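Local atomic coordinates of dextranase (Pseudarthrobacter oxydans, PDB entry 6NZS), a protein that catalyses the endohydrolysis of alpha-1,6-glucosidic linkages in dextran and is a member of glycoside hydrolase family 49. Residues Leu154-Asn159 with Ile178-Arg183; Lys359-Trp364 with Asn381-Ala386; Val404-Glu409 with Thr432-Arg437. All blocks are in the same frame, centred on the assembly; numbering follows the deposited sequence.

Contact 1: Leu154-Asn159 with Ile178-Arg183; sequences LYTAYN and IHTEPR
The Y155 ring is met along its edge from segment I178-R183: the backbone N of R183 lies 3.6 Å from CD1, near the ring plane, with the carbonyl of P182 beside it. The Y155 side chain also touches F77 of helix 76-81. A second flat group, the R183 guanidinium, has Y155 CB over one face, 3.7 Å from NH2, and water 1 at its edge; the water donates to L154 O, while its link to NH2 is weak. R183 NH1 turns to A81 O.

Y155 and E181 form an antiparallel hydrogen-bonded pair and run side by side, ring and carboxylate planes 51° apart. Each has CG between the backbone N and the carbonyl carbon (chi1 83° and 70°), which sends both chains the same way and lets Y155 OH donate to E181 OE2 at 2.7 Å, on the anti side of the carboxylate. A phenylalanine here would probably keep much of the edge packing but leave E181 OE2 without its phenolic donor and the carboxylate less firmly oriented. The T156 and T180 side chains share the other face of the sheet and their hydroxyls, OG1 to OG1, are hydrogen-bonded at 2.7 Å. Next along, A157 O accepts from I178 N (2.8 Å) and weakly from H179 N (3.4 Å), a classic beta bulge in the Ig-like N-terminal domain.

Chemically, the buried E181 carboxylate is gripped at both oxygens: OE2 also makes a salt bridge to R437, and OE1 accepts from W406 NE1. This cationic and hydrogen-bonding surround would be expected to favour its charged form, and it couples this strand pair to the beta-solenoid.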
loop_
_atom_site.group_PDB
_atom_site.type_symbol
_atom_site.label_atom_id
_atom_site.label_comp_id
_atom_site.label_asym_id
_atom_site.label_seq_id
_atom_site.Cartn_x
_atom_site.Cartn_y
_atom_site.Cartn_z
ATOM N N LEU A 154 11.418 -6.615 -17.184
ATOM C CA LEU A 154 11.246 -7.620 -16.145
ATOM C C LEU A 154 12.590 -8.127 -15.648
ATOM O O LEU A 154 13.530 -8.318 -16.423
ATOM C CB LEU A 154 10.437 -8.804 -16.676
ATOM C CG LEU A 154 9.000 -8.506 -17.109
ATOM C CD1 LEU A 154 8.315 -9.771 -17.600
ATOM C CD2 LEU A 154 8.232 -7.873 -15.950
ATOM N N TYR A 155 12.658 -8.377 -14.347
ATOM C CA TYR A 155 13.763 -9.100 -13.735
ATOM C C TYR A 155 13.159 -10.055 -12.712
ATOM O O TYR A 155 12.002 -9.913 -12.299
ATOM C CB TYR A 155 14.768 -8.145 -13.055
ATOM C CG TYR A 155 14.289 -7.785 -11.670
ATOM C CD1 TYR A 155 13.239 -6.891 -11.500
ATOM C CD2 TYR A 155 14.819 -8.403 -10.536
ATOM C CE1 TYR A 155 12.741 -6.602 -10.256
ATOM C CE2 TYR A 155 14.323 -8.123 -9.286
ATOM C CZ TYR A 155 13.281 -7.218 -9.146
ATOM O OH TYR A 155 12.774 -6.939 -7.902
ATOM N N THR A 156 13.956 -11.022 -12.271
ATOM C CA THR A 156 13.531 -11.950 -11.233
ATOM C C THR A 156 14.366 -11.721 -9.985
ATOM O O THR A 156 15.604 -11.677 -10.054
ATOM C CB THR A 156 13.645 -13.402 -11.708
ATOM O OG1 THR A 156 12.774 -13.593 -12.839
ATOM C CG2 THR A 156 13.266 -14.383 -10.588
ATOM N N ALA A 157 13.689 -11.554 -8.850
ATOM C CA ALA A 157 14.357 -11.539 -7.556
ATOM C C ALA A 157 14.528 -12.972 -7.070
ATOM O O ALA A 157 13.589 -13.775 -7.147
ATOM C CB ALA A 157 13.526 -10.750 -6.549
ATOM N N TYR A 158 15.729 -13.289 -6.584
ATOM C CA TYR A 158 16.058 -14.607 -6.054
ATOM C C TYR A 158 16.467 -14.514 -4.592
ATOM O O TYR A 158 16.986 -13.494 -4.143
ATOM C CB TYR A 158 17.245 -15.216 -6.815
ATOM C CG TYR A 158 16.948 -15.485 -8.262
ATOM C CD1 TYR A 158 17.133 -14.496 -9.221
ATOM C CD2 TYR A 158 16.485 -16.725 -8.675
ATOM C CE1 TYR A 158 16.862 -14.736 -10.560
ATOM C CE2 TYR A 158 16.211 -16.972 -10.014
ATOM C CZ TYR A 158 16.390 -15.972 -10.945
ATOM O OH TYR A 158 16.124 -16.218 -12.282
ATOM N N ASN A 159 16.249 -15.598 -3.857
ATOM C CA ASN A 159 16.757 -15.725 -2.499
ATOM C C ASN A 159 18.030 -16.552 -2.583
ATOM O O ASN A 159 18.012 -17.665 -3.119
ATOM C CB ASN A 159 15.725 -16.385 -1.577
ATOM C CG ASN A 159 16.162 -16.390 -0.113
ATOM O OD1 ASN A 159 17.355 -16.359 0.186
ATOM N ND2 ASN A 159 15.202 -16.435 0.796
ATOM N N ILE A 178 12.022 -15.906 -6.363
ATOM C CA ILE A 178 11.044 -15.330 -5.447
ATOM C C ILE A 178 9.896 -14.657 -6.202
ATOM O O ILE A 178 8.722 -14.901 -5.905
ATOM C CB ILE A 178 11.724 -14.358 -4.454
ATOM C CG1 ILE A 178 12.672 -15.125 -3.514
ATOM C CG2 ILE A 178 10.694 -13.549 -3.667
ATOM C CD1 ILE A 178 12.015 -16.267 -2.724
ATOM N N HIS A 179 10.212 -13.816 -7.188
ATOM C CA HIS A 179 9.159 -13.108 -7.901
ATOM C C HIS A 179 9.748 -12.410 -9.117
ATOM O O HIS A 179 10.907 -11.991 -9.096
ATOM C CB HIS A 179 8.485 -12.073 -6.988
ATOM C CG HIS A 179 7.163 -11.602 -7.505
ATOM N ND1 HIS A 179 5.998 -12.320 -7.325
ATOM C CD2 HIS A 179 6.825 -10.505 -8.221
ATOM C CE1 HIS A 179 4.997 -11.678 -7.907
ATOM N NE2 HIS A 179 5.471 -10.575 -8.456
ATOM N N THR A 180 8.937 -12.276 -10.166
ATOM C CA THR A 180 9.320 -11.591 -11.396
ATOM C C THR A 180 8.464 -10.342 -11.568
ATOM O O THR A 180 7.234 -10.409 -11.471
ATOM C CB THR A 180 9.144 -12.533 -12.587
ATOM O OG1 THR A 180 10.059 -13.628 -12.448
ATOM C CG2 THR A 180 9.432 -11.814 -13.902
ATOM N N GLU A 181 9.103 -9.201 -11.806
ATOM C CA GLU A 181 8.379 -7.937 -11.874
ATOM C C GLU A 181 9.236 -6.932 -12.638
ATOM O O GLU A 181 10.435 -7.173 -12.868
ATOM C CB GLU A 181 8.062 -7.409 -10.466
ATOM C CG GLU A 181 9.334 -6.943 -9.751
ATOM C CD GLU A 181 9.165 -6.584 -8.283
ATOM O OE1 GLU A 181 8.031 -6.576 -7.775
ATOM O OE2 GLU A 181 10.192 -6.309 -7.630
ATOM N N PRO A 182 8.659 -5.800 -13.055
ATOM C CA PRO A 182 9.484 -4.749 -13.673
ATOM C C PRO A 182 10.522 -4.225 -12.689
ATOM O O PRO A 182 10.217 -3.954 -11.526
ATOM C CB PRO A 182 8.459 -3.659 -14.032
ATOM C CG PRO A 182 7.163 -4.419 -14.184
ATOM C CD PRO A 182 7.216 -5.485 -13.135
ATOM N N ARG A 183 11.762 -4.075 -13.167
ATOM C CA ARG A 183 12.779 -3.406 -12.355
ATOM C C ARG A 183 12.405 -1.949 -12.131
ATOM O O ARG A 183 12.531 -1.425 -11.015
ATOM C CB ARG A 183 14.134 -3.473 -13.059
ATOM C CG ARG A 183 15.276 -2.921 -12.212
ATOM C CD ARG A 183 16.642 -2.958 -12.915
ATOM N NE ARG A 183 16.971 -4.260 -13.509
ATOM C CZ ARG A 183 17.713 -5.208 -12.934
ATOM N NH1 ARG A 183 18.226 -5.048 -11.718
ATOM N NH2 ARG A 183 17.943 -6.339 -13.585
HETATM O O HOH W 1 16.483 -7.182 -16.444
#

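Contact 2: Lys359-Trp364 with Asn381-Ala386; sequences KQVGSW and NTFFNA
Q360 and S363 close on N385 through side chains whose conformations fit one another. Q360 has CG anti to the backbone N (chi1 -178°) and stays extended beyond it, which carries its amide past the F384 ring: OE1 sits at the ring edge, 3.6 Å from CD2, with amide and ring planes 73° apart. The other end of the amide, NE2, donates to S363 OG at 2.9 Å, nearly in the amide plane, and also to T368 O. S363 OG in turn donates to N385 O at 2.7 Å, approaching from above the carbonyl plane, so the hydroxyl relays a chain of bonds from glutamine to backbone.

N385 reaches back across the contact. With CG also anti to N (chi1 177°), its OD1 accepts from S363 N at 3.0 Å, the N-H nearly straight although it lies above the amide plane. S363 is the centre of an inverse gamma turn, and G362 before it has a positive phi that favours glycine; the asparagine thus binds the chain where it leaves the strand. On the opposite face of the sheet from Q360 and F384, the K359 chain crosses F383 at about a right angle, CG to CB 4.0 Å, and V361 CG1 packs against F383 CE2.

Beneath these side chains, Q360 N to F383 O and N385 N to Q360 O form the parallel ladder of successive solenoid coils. Strand 398-407 continues the sheet beyond 382-386, N385 ND2 bonding to W406 O, while strands 84-92 and 144-150 of the N-terminal region cover V361 and F383 respectively.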
loop_
_atom_site.group_PDB
_atom_site.type_symbol
_atom_site.label_atom_id
_atom_site.label_comp_id
_atom_site.label_asym_id
_atom_site.label_seq_id
_atom_site.Cartn_x
_atom_site.Cartn_y
_atom_site.Cartn_z
ATOM N N LYS A 359 -3.468 6.594 -2.643
ATOM C CA LYS A 359 -2.367 5.753 -3.100
ATOM C C LYS A 359 -1.138 5.959 -2.227
ATOM O O LYS A 359 -0.867 7.067 -1.756
ATOM C CB LYS A 359 -1.963 6.034 -4.553
ATOM C CG LYS A 359 -3.114 6.021 -5.551
ATOM C CD LYS A 359 -3.686 7.444 -5.728
ATOM C CE LYS A 359 -4.976 7.438 -6.477
ATOM N NZ LYS A 359 -5.401 8.844 -6.648
ATOM N N GLN A 360 -0.387 4.878 -2.034
ATOM C CA GLN A 360 0.909 4.921 -1.370
ATOM C C GLN A 360 1.938 4.305 -2.310
ATOM O O GLN A 360 1.746 3.185 -2.785
ATOM C CB GLN A 360 0.845 4.154 -0.045
ATOM C CG GLN A 360 2.122 4.171 0.765
ATOM C CD GLN A 360 1.957 3.413 2.074
ATOM O OE1 GLN A 360 0.854 3.336 2.648
ATOM N NE2 GLN A 360 3.034 2.829 2.544
ATOM N N VAL A 361 3.005 5.054 -2.610
ATOM C CA VAL A 361 4.025 4.642 -3.572
ATOM C C VAL A 361 5.408 4.849 -2.967
ATOM O O VAL A 361 5.598 5.659 -2.058
ATOM C CB VAL A 361 3.931 5.400 -4.920
ATOM C CG1 VAL A 361 2.581 5.164 -5.572
ATOM C CG2 VAL A 361 4.163 6.894 -4.734
ATOM N N GLY A 362 6.385 4.123 -3.501
ATOM C CA GLY A 362 7.758 4.337 -3.058
ATOM C C GLY A 362 8.030 3.956 -1.616
ATOM O O GLY A 362 8.784 4.655 -0.922
ATOM N N SER A 363 7.477 2.837 -1.161
ATOM C CA SER A 363 7.618 2.404 0.232
ATOM C C SER A 363 8.827 1.472 0.373
ATOM O O SER A 363 8.718 0.268 0.618
ATOM C CB SER A 363 6.330 1.745 0.706
ATOM O OG SER A 363 5.268 2.685 0.743
ATOM N N TRP A 364 10.015 2.067 0.230
ATOM C CA TRP A 364 11.239 1.272 0.162
ATOM C C TRP A 364 11.712 0.780 1.526
ATOM O O TRP A 364 12.195 -0.350 1.638
ATOM C CB TRP A 364 12.339 2.089 -0.512
ATOM C CG TRP A 364 11.923 2.653 -1.833
ATOM C CD1 TRP A 364 11.628 3.963 -2.116
ATOM C CD2 TRP A 364 11.748 1.929 -3.057
ATOM N NE1 TRP A 364 11.291 4.096 -3.441
ATOM C CE2 TRP A 364 11.357 2.866 -4.043
ATOM C CE3 TRP A 364 11.896 0.587 -3.419
ATOM C CZ2 TRP A 364 11.101 2.497 -5.367
ATOM C CZ3 TRP A 364 11.642 0.214 -4.738
ATOM C CH2 TRP A 364 11.248 1.168 -5.694
ATOM N N ASN A 381 -11.134 1.773 -3.579
ATOM C CA ASN A 381 -10.477 2.260 -4.790
ATOM C C ASN A 381 -9.093 2.822 -4.490
ATOM O O ASN A 381 -8.856 4.019 -4.672
ATOM C CB ASN A 381 -11.352 3.310 -5.497
ATOM C CG ASN A 381 -12.795 2.856 -5.675
ATOM O OD1 ASN A 381 -13.069 1.674 -5.864
ATOM N ND2 ASN A 381 -13.728 3.810 -5.632
ATOM N N THR A 382 -8.168 1.969 -4.054
ATOM C CA THR A 382 -6.874 2.419 -3.562
ATOM C C THR A 382 -5.751 1.582 -4.163
ATOM O O THR A 382 -5.976 0.497 -4.712
ATOM C CB THR A 382 -6.787 2.317 -2.035
ATOM O OG1 THR A 382 -6.969 0.950 -1.648
ATOM C CG2 THR A 382 -7.842 3.173 -1.356
ATOM N N PHE A 383 -4.530 2.118 -4.065
ATOM C CA PHE A 383 -3.304 1.413 -4.439
ATOM C C PHE A 383 -2.317 1.540 -3.291
ATOM O O PHE A 383 -2.056 2.652 -2.825
ATOM C CB PHE A 383 -2.674 2.013 -5.713
ATOM C CG PHE A 383 -1.332 1.416 -6.049
ATOM C CD1 PHE A 383 -1.247 0.251 -6.796
ATOM C CD2 PHE A 383 -0.156 2.001 -5.595
ATOM C CE1 PHE A 383 -0.002 -0.322 -7.099
ATOM C CE2 PHE A 383 1.094 1.432 -5.882
ATOM C CZ PHE A 383 1.168 0.273 -6.635
ATOM N N PHE A 384 -1.755 0.416 -2.844
ATOM C CA PHE A 384 -0.751 0.436 -1.785
ATOM C C PHE A 384 0.508 -0.286 -2.225
ATOM O O PHE A 384 0.469 -1.481 -2.535
ATOM C CB PHE A 384 -1.265 -0.240 -0.515
ATOM C CG PHE A 384 -2.274 0.575 0.228
ATOM C CD1 PHE A 384 -3.619 0.493 -0.087
ATOM C CD2 PHE A 384 -1.873 1.427 1.246
ATOM C CE1 PHE A 384 -4.558 1.260 0.595
ATOM C CE2 PHE A 384 -2.801 2.199 1.944
ATOM C CZ PHE A 384 -4.145 2.111 1.617
ATOM N N ASN A 385 1.623 0.428 -2.214
ATOM C CA ASN A 385 2.943 -0.181 -2.159
ATOM C C ASN A 385 3.400 -0.037 -0.713
ATOM O O ASN A 385 3.306 1.056 -0.147
ATOM C CB ASN A 385 3.872 0.586 -3.104
ATOM C CG ASN A 385 5.314 0.104 -3.082
ATOM O OD1 ASN A 385 6.225 0.921 -3.040
ATOM N ND2 ASN A 385 5.526 -1.197 -3.187
ATOM N N ALA A 386 3.832 -1.140 -0.092
ATOM C CA ALA A 386 4.246 -1.097 1.309
ATOM C C ALA A 386 5.295 -2.169 1.582
ATOM O O ALA A 386 5.256 -3.256 1.000
ATOM C CB ALA A 386 3.059 -1.262 2.278
#

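Contact 3: Val404-Glu409 with Thr432-Arg437; sequences VIWKNE and TVIHNR
The W406 and H435 side chains run alongside each other in one direction, yet their rings are oblique, with planes at 43° and the six-membered ring centroid 4.2 Å from the imidazole centroid. H435 CB sits over the five-membered ring, 3.6 Å from its centroid and close to the normal, a CH-pi contact. H435 CD2 comes down on the same indole, nearest W406 CZ2 at 3.3 Å. An anti placement of W406 CG to the backbone N (chi1 -165°) sets the indole against H435, and the I434 side chain crosses it at about a right angle, I434 CD1 to W406 CE3 3.7 Å.

Past the strand ends, E409 and R437 also run alongside each other, carboxylate and guanidinium planes 67° apart. OE2 lies in the guanidinium plane and takes NE at 3.0 Å and, more weakly, NH2; seen from the carboxylate, NE comes from well above its plane. The R437 chain bends at chi3, laying the guanidinium beside the N408 amide, whose CG is 3.4 Å from NH2. Water 2 donates to N408 OD1, which also accepts from N385 ND2, and accepts from R437 NH1. Bonds from I405 N to T432 O and from I434 N to I405 O hold the two solenoid coils in parallel, and R437 N to N408 O extends the link beyond them.

With R437 NH1 taken by E181, the guanidinium would still tend to stabilise the buried E409 carboxylate through NE and NH2. The imidazole of H435 has partners at both nitrogens, H179 and E149, fixing its rotation against the indole and joining solenoid to N-terminal domain.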
loop_
_atom_site.group_PDB
_atom_site.type_symbol
_atom_site.label_atom_id
_atom_site.label_comp_id
_atom_site.label_asym_id
_atom_site.label_seq_id
_atom_site.Cartn_x
_atom_site.Cartn_y
_atom_site.Cartn_z
ATOM N N VAL A 404 -5.590 -2.468 -4.852
ATOM C CA VAL A 404 -4.479 -3.012 -5.627
ATOM C C VAL A 404 -3.223 -2.844 -4.784
ATOM O O VAL A 404 -2.973 -1.753 -4.255
ATOM C CB VAL A 404 -4.344 -2.261 -6.962
ATOM C CG1 VAL A 404 -3.093 -2.713 -7.711
ATOM C CG2 VAL A 404 -5.594 -2.470 -7.829
ATOM N N ILE A 405 -2.444 -3.920 -4.632
ATOM C CA ILE A 405 -1.313 -3.924 -3.707
ATOM C C ILE A 405 -0.056 -4.397 -4.424
ATOM O O ILE A 405 -0.063 -5.449 -5.072
ATOM C CB ILE A 405 -1.588 -4.807 -2.474
ATOM C CG1 ILE A 405 -2.804 -4.267 -1.702
ATOM C CG2 ILE A 405 -0.334 -4.890 -1.590
ATOM C CD1 ILE A 405 -3.256 -5.171 -0.552
ATOM N N TRP A 406 1.024 -3.615 -4.305
ATOM C CA TRP A 406 2.367 -4.018 -4.720
ATOM C C TRP A 406 3.138 -4.216 -3.421
ATOM O O TRP A 406 3.589 -3.255 -2.793
ATOM C CB TRP A 406 3.020 -2.946 -5.594
ATOM C CG TRP A 406 4.239 -3.444 -6.344
ATOM C CD1 TRP A 406 5.308 -4.154 -5.843
ATOM C CD2 TRP A 406 4.492 -3.273 -7.740
ATOM N NE1 TRP A 406 6.202 -4.427 -6.857
ATOM C CE2 TRP A 406 5.723 -3.897 -8.026
ATOM C CE3 TRP A 406 3.794 -2.641 -8.780
ATOM C CZ2 TRP A 406 6.266 -3.923 -9.318
ATOM C CZ3 TRP A 406 4.328 -2.671 -10.048
ATOM C CH2 TRP A 406 5.545 -3.313 -10.312
ATOM N N LYS A 407 3.259 -5.459 -2.995
ATOM C CA LYS A 407 3.908 -5.759 -1.732
ATOM C C LYS A 407 5.412 -5.859 -1.956
ATOM O O LYS A 407 5.853 -6.360 -2.991
ATOM C CB LYS A 407 3.328 -7.079 -1.204
ATOM C CG LYS A 407 4.008 -7.665 0.018
ATOM C CD LYS A 407 3.708 -6.838 1.251
ATOM C CE LYS A 407 4.681 -7.167 2.360
ATOM N NZ LYS A 407 4.274 -6.479 3.633
ATOM N N ASN A 408 6.201 -5.348 -1.001
ATOM C CA ASN A 408 7.649 -5.512 -1.081
ATOM C C ASN A 408 8.065 -6.761 -0.306
ATOM O O ASN A 408 7.493 -7.831 -0.535
ATOM C CB ASN A 408 8.383 -4.226 -0.668
ATOM C CG ASN A 408 8.279 -3.128 -1.730
ATOM O OD1 ASN A 408 7.559 -3.266 -2.720
ATOM N ND2 ASN A 408 9.041 -2.053 -1.545
ATOM N N GLU A 409 9.026 -6.659 0.616
ATOM C CA GLU A 409 9.651 -7.847 1.199
ATOM C C GLU A 409 9.110 -8.221 2.568
ATOM O O GLU A 409 8.967 -9.414 2.879
ATOM C CB GLU A 409 11.155 -7.600 1.360
ATOM C CG GLU A 409 11.897 -7.460 0.047
ATOM C CD GLU A 409 12.213 -6.024 -0.302
ATOM O OE1 GLU A 409 11.775 -5.113 0.434
ATOM O OE2 GLU A 409 12.901 -5.803 -1.321
ATOM N N THR A 432 -6.266 -7.236 -5.035
ATOM C CA THR A 432 -5.332 -7.849 -5.972
ATOM C C THR A 432 -3.920 -7.502 -5.536
ATOM O O THR A 432 -3.526 -6.329 -5.570
ATOM C CB THR A 432 -5.579 -7.398 -7.407
ATOM O OG1 THR A 432 -6.953 -7.624 -7.750
ATOM C CG2 THR A 432 -4.724 -8.191 -8.367
ATOM N N VAL A 433 -3.159 -8.522 -5.148
ATOM C CA VAL A 433 -1.749 -8.367 -4.820
ATOM C C VAL A 433 -0.995 -8.646 -6.114
ATOM O O VAL A 433 -0.763 -9.801 -6.478
ATOM C CB VAL A 433 -1.333 -9.316 -3.696
ATOM C CG1 VAL A 433 0.099 -9.039 -3.232
ATOM C CG2 VAL A 433 -2.313 -9.191 -2.502
ATOM N N ILE A 434 -0.662 -7.577 -6.843
ATOM C CA ILE A 434 -0.128 -7.744 -8.190
ATOM C C ILE A 434 1.316 -8.220 -8.168
ATOM O O ILE A 434 1.767 -8.865 -9.121
ATOM C CB ILE A 434 -0.310 -6.480 -9.060
ATOM C CG1 ILE A 434 0.306 -5.237 -8.412
ATOM C CG2 ILE A 434 -1.790 -6.261 -9.414
ATOM C CD1 ILE A 434 0.449 -4.065 -9.411
ATOM N N HIS A 435 2.060 -7.886 -7.112
ATOM C CA HIS A 435 3.432 -8.336 -6.942
ATOM C C HIS A 435 3.705 -8.465 -5.459
ATOM O O HIS A 435 3.038 -7.843 -4.630
ATOM C CB HIS A 435 4.421 -7.331 -7.539
ATOM C CG HIS A 435 4.339 -7.244 -9.026
ATOM N ND1 HIS A 435 4.672 -8.304 -9.840
ATOM C CD2 HIS A 435 3.932 -6.246 -9.848
ATOM C CE1 HIS A 435 4.485 -7.963 -11.104
ATOM N NE2 HIS A 435 4.038 -6.718 -11.134
ATOM N N ASN A 436 4.720 -9.262 -5.138
ATOM C CA ASN A 436 5.203 -9.346 -3.767
ATOM C C ASN A 436 6.607 -9.920 -3.803
ATOM O O ASN A 436 6.943 -10.692 -4.702
ATOM C CB ASN A 436 4.297 -10.225 -2.894
ATOM C CG ASN A 436 4.503 -11.702 -3.154
ATOM O OD1 ASN A 436 5.240 -12.375 -2.422
ATOM N ND2 ASN A 436 3.879 -12.215 -4.209
ATOM N N ARG A 437 7.413 -9.561 -2.801
ATOM C CA ARG A 437 8.764 -10.090 -2.674
ATOM C C ARG A 437 8.949 -10.756 -1.317
ATOM O O ARG A 437 10.021 -10.685 -0.712
ATOM C CB ARG A 437 9.824 -9.015 -2.920
ATOM C CG ARG A 437 9.956 -8.597 -4.392
ATOM C CD ARG A 437 11.256 -7.826 -4.661
ATOM N NE ARG A 437 11.381 -6.638 -3.820
ATOM C CZ ARG A 437 10.835 -5.458 -4.083
ATOM N NH1 ARG A 437 10.110 -5.273 -5.182
ATOM N NH2 ARG A 437 11.012 -4.450 -3.233
HETATM O O HOH W 2 9.035 -2.594 -5.336
#

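Overall arrangement
From the N terminus, contact 1 comes first, its antiparallel strands closing an 18-residue excursion within the Ig-like domain. Contacts 2 and 3 follow in series, each joining neighbouring solenoid coils in parallel after 16 and 22 intervening residues; none of the three loops nests in or crosses another. Strands 382-386 and 398-407 are adjacent, which makes contacts 2 and 3 consecutive steps of one face, with centres about 9 Å apart. Contact 1 meets contact 3, centres about 12 Å apart, chiefly through 178-183 and 432-437, with W406 of 404-409 also bonded to E181, and so docks the N-terminal domain on the solenoid. Contacts 1 and 2 do not touch, their nearest atoms being about 6 Å apart.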